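Local coordinates for uncharacterized protein AsbF (Bacillus anthracis, PDB 3DX5) that converts 3-dehydroshikimate to 3,4-dihydroxybenzoate in petrobactin biosynthesis, working as a manganese-dependent homodimeric lyase with a TIM-barrel fold, at residues N55-D59 and K60-I64; E87-A90 and I91-N94. All coordinates share one frame; numbering follows the deposited sequence.

In the fold
From the N terminus, the chain makes the first two barrel strands, 2-6 and 31-35, before helices 36-45 and 47-56 carry it back along the outside. Interaction 1 then closes the short turn from helix 47-56 into strand 64-68, beside helix 17-26. That strand leads on through helix 79-96, whose middle turns hold interaction 2, to strand 100-103, completing a beta-alpha-beta crossover. The contacts are in series, neither enclosing nor crossing the other, and they do not touch: their centres are 19 Å apart and their nearest atoms about 7 Å. Strand 64-68 connects them, for interaction 1 delivers the chain into it and interaction 2 packs L89 and L92 against its I67.

Interaction 1: N55-D59 and K60-I64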
# COMPACT_ATOMS: atom_id res chain seq x y z
N ASN A 55 -16.04 10.83 19.09
CA ASN A 55 -17.11 11.39 19.92
C ASN A 55 -18.28 12.05 19.17
O ASN A 55 -19.33 12.25 19.77
CB ASN A 55 -16.55 12.31 21.00
CG ASN A 55 -15.63 11.57 21.98
OD1 ASN A 55 -15.63 10.32 22.06
ND2 ASN A 55 -14.84 12.34 22.74
N CYS A 56 -18.12 12.38 17.88
CA CYS A 56 -19.26 12.86 17.08
C CYS A 56 -19.77 11.89 16.07
O CYS A 56 -20.65 12.29 15.30
CB CYS A 56 -18.93 14.04 16.19
SG CYS A 56 -17.80 15.11 16.80
N LEU A 57 -19.20 10.68 15.98
CA LEU A 57 -19.64 9.77 14.92
C LEU A 57 -21.11 9.53 14.98
O LEU A 57 -21.77 9.53 13.96
CB LEU A 57 -18.97 8.41 14.99
CG LEU A 57 -17.62 8.33 14.35
CD1 LEU A 57 -17.29 6.83 14.27
CD2 LEU A 57 -17.60 9.01 12.98
N LYS A 58 -21.61 9.29 16.19
CA LYS A 58 -22.99 8.93 16.40
C LYS A 58 -23.92 10.03 15.88
O LYS A 58 -24.93 9.73 15.24
CB LYS A 58 -23.24 8.64 17.88
CG LYS A 58 -24.59 8.05 18.19
CD LYS A 58 -24.62 6.52 18.11
CE LYS A 58 -26.00 6.04 18.62
NZ LYS A 58 -26.11 4.56 18.67
N ASP A 59 -23.53 11.30 16.09
CA ASP A 59 -24.29 12.47 15.60
C ASP A 59 -24.41 12.52 14.09
O ASP A 59 -25.27 13.22 13.56
CB ASP A 59 -23.58 13.77 16.00
CG ASP A 59 -23.74 14.12 17.46
OD1 ASP A 59 -24.70 13.61 18.11
OD2 ASP A 59 -22.91 14.92 17.96
N LYS A 60 -23.51 11.84 13.40
CA LYS A 60 -23.46 11.82 11.95
C LYS A 60 -24.05 10.50 11.40
O LYS A 60 -23.90 10.20 10.21
CB LYS A 60 -22.01 11.96 11.49
CG LYS A 60 -21.32 13.29 11.79
CD LYS A 60 -19.89 13.19 11.26
CE LYS A 60 -19.09 14.48 11.50
NZ LYS A 60 -18.65 14.62 12.89
N THR A 61 -24.69 9.71 12.28
CA THR A 61 -25.21 8.37 11.98
C THR A 61 -24.10 7.52 11.36
O THR A 61 -24.33 6.85 10.37
CB THR A 61 -26.48 8.40 11.06
OG1 THR A 61 -27.35 9.47 11.46
CG2 THR A 61 -27.26 7.09 11.15
N LEU A 62 -22.91 7.58 11.95
CA LEU A 62 -21.76 6.81 11.50
C LEU A 62 -21.28 5.92 12.65
O LEU A 62 -21.55 6.22 13.79
CB LEU A 62 -20.60 7.72 11.05
CG LEU A 62 -20.74 8.30 9.64
CD1 LEU A 62 -19.67 9.36 9.41
CD2 LEU A 62 -20.66 7.15 8.60
N GLU A 63 -20.59 4.84 12.33
CA GLU A 63 -19.97 4.00 13.31
C GLU A 63 -18.82 3.28 12.60
O GLU A 63 -18.73 3.30 11.37
CB GLU A 63 -20.98 2.97 13.86
CG GLU A 63 -21.43 1.92 12.82
CD GLU A 63 -22.62 1.10 13.32
OE1 GLU A 63 -22.39 0.00 13.92
OE2 GLU A 63 -23.79 1.55 13.13
N ILE A 64 -17.93 2.67 13.35
CA ILE A 64 -16.90 1.81 12.76
C ILE A 64 -17.51 0.41 12.68
O ILE A 64 -17.92 -0.15 13.70
CB ILE A 64 -15.60 1.85 13.60
CG1 ILE A 64 -15.10 3.31 13.74
CG2 ILE A 64 -14.53 0.86 13.04
CD1 ILE A 64 -14.79 4.02 12.38
O HOH W 1 -26.80 12.25 11.15
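L57 and L62 meet at the heart of a Schellman motif, the turn that brings the chain from helix 47-56 into strand 64-68 of the TIM barrel. Their side chains cross at about a right angle, with L57 CD2 pressed 3.8 Å from L62 CB, and both are buried. The other methyl of L57 reaches along the outgoing chain, CD1 lying 4.2 Å from I64 CG1. V21, on helix 17-26, touches both leucines, joining the turn to the neighbouring helix of the barrel.

The backbone gives the motif its signature. L62 N bonds to L57 O at 3.0 Å, and within that loop T61 N bonds to K58 O, also at 3.0 Å. T61 adopts the left-handed conformation (phi 51°, psi 45°) that ends the helical course of the chain. A second donor, K60 N, reaches L57 O at 2.9 Å, so two N-H groups hold this oxygen from opposite faces of its carbonyl plane.

K60 runs back alongside the turn, extended until its last torsion (chi4 76°) turns the ammonium back toward C56, while Y25 touches its side chain. NZ comes to rest 3.4 Å from C56 CB. A water bridges D59 and T61, donating to D59 O and sitting 2.9 Å from T61 OG1.

Interaction 2: E87-A90 and I91-N94; sequences EQLA and ILAN
A93 N donates to L89 O at 2.8 Å, the shortest hydrogen bond in this piece of alpha-helix, which belongs to the beta-alpha-beta crossover between strands 64-68 and 100-103 of the TIM barrel. The methyl of A93 leans over the same oxygen, its CB 3.4 Å from L89 O. The i to i+4 pattern continues with L92 N to Q88 O and N94 N to A90 O, both at 3.0 Å; the preceding bond, I91 N to E87 O, is weak.

On this regular frame the side chain of Q88 is the versatile element. Its CG lies opposite the backbone N (chi1 175°), and a bend at chi2 (59°) then swings the carboxamide along the helix, toward the following turn. There the amide slants across two aliphatic neighbours, each meeting a different end. OE1 lies 3.7 Å from I91 CD1, whereas NE2 lies 3.7 Å from L92 CD2. The polar need of NE2 is met by helix 36-45, where it hydrogen-bonds to Q40 OE1; Y43 of the same helix touches Q88, I91 and L92. One glutamine thus packs along its own helix and ties it to the neighbouring helix 36-45.

Facing inward, L89 and L92 lie one turn apart and both rest on I67 of strand 64-68, and L89 also meets D69 and L71. Their mutual approach is loose, and they share the strand as a common floor. A90 and A93 are small and buried, touching H135 and M137 respectively. I91 also lies against the preceding turn, its CB 3.3 Å from Q88 O.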
# COMPACT_ATOMS: atom_id res chain seq x y z
N GLU A 87 -4.45 -9.30 20.73
CA GLU A 87 -4.65 -8.52 21.91
C GLU A 87 -4.63 -7.03 21.61
O GLU A 87 -5.38 -6.28 22.23
CB GLU A 87 -3.62 -8.88 23.00
CG GLU A 87 -3.77 -10.33 23.50
CD GLU A 87 -2.56 -10.84 24.31
OE1 GLU A 87 -1.60 -10.07 24.51
OE2 GLU A 87 -2.57 -12.01 24.75
N GLN A 88 -3.78 -6.59 20.68
CA GLN A 88 -3.76 -5.17 20.30
C GLN A 88 -5.04 -4.79 19.49
O GLN A 88 -5.63 -3.74 19.71
CB GLN A 88 -2.46 -4.81 19.57
CG GLN A 88 -2.39 -3.35 19.01
CD GLN A 88 -2.54 -2.27 20.10
OE1 GLN A 88 -2.50 -2.55 21.32
NE2 GLN A 88 -2.71 -1.02 19.65
N LEU A 89 -5.46 -5.65 18.58
CA LEU A 89 -6.70 -5.46 17.85
C LEU A 89 -7.93 -5.33 18.76
O LEU A 89 -8.82 -4.53 18.47
CB LEU A 89 -6.91 -6.54 16.79
CG LEU A 89 -6.05 -6.47 15.53
CD1 LEU A 89 -6.09 -7.79 14.78
CD2 LEU A 89 -6.52 -5.34 14.62
N ALA A 90 -7.96 -6.08 19.87
CA ALA A 90 -9.05 -5.98 20.83
C ALA A 90 -9.03 -4.61 21.51
O ALA A 90 -10.08 -4.02 21.76
CB ALA A 90 -8.95 -7.13 21.87
N ILE A 91 -7.84 -4.09 21.79
CA ILE A 91 -7.71 -2.72 22.30
C ILE A 91 -8.28 -1.68 21.29
O ILE A 91 -9.11 -0.78 21.66
CB ILE A 91 -6.23 -2.40 22.66
CG1 ILE A 91 -5.88 -3.10 23.97
CG2 ILE A 91 -6.02 -0.89 22.74
CD1 ILE A 91 -4.42 -3.01 24.40
N LEU A 92 -7.85 -1.79 20.03
CA LEU A 92 -8.33 -0.92 18.95
C LEU A 92 -9.86 -1.04 18.78
O LEU A 92 -10.55 -0.04 18.68
CB LEU A 92 -7.59 -1.18 17.63
CG LEU A 92 -6.07 -1.00 17.62
CD1 LEU A 92 -5.52 -1.43 16.30
CD2 LEU A 92 -5.65 0.48 17.90
N ALA A 93 -10.38 -2.26 18.75
CA ALA A 93 -11.84 -2.45 18.58
C ALA A 93 -12.62 -1.81 19.72
O ALA A 93 -13.68 -1.23 19.51
CB ALA A 93 -12.20 -3.93 18.46
N ASN A 94 -12.09 -1.92 20.93
CA ASN A 94 -12.68 -1.25 22.07
C ASN A 94 -12.70 0.27 21.87
O ASN A 94 -13.73 0.91 22.07
CB ASN A 94 -11.92 -1.60 23.36
CG ASN A 94 -12.72 -1.24 24.58
OD1 ASN A 94 -12.39 -0.30 25.32
ND2 ASN A 94 -13.81 -1.94 24.78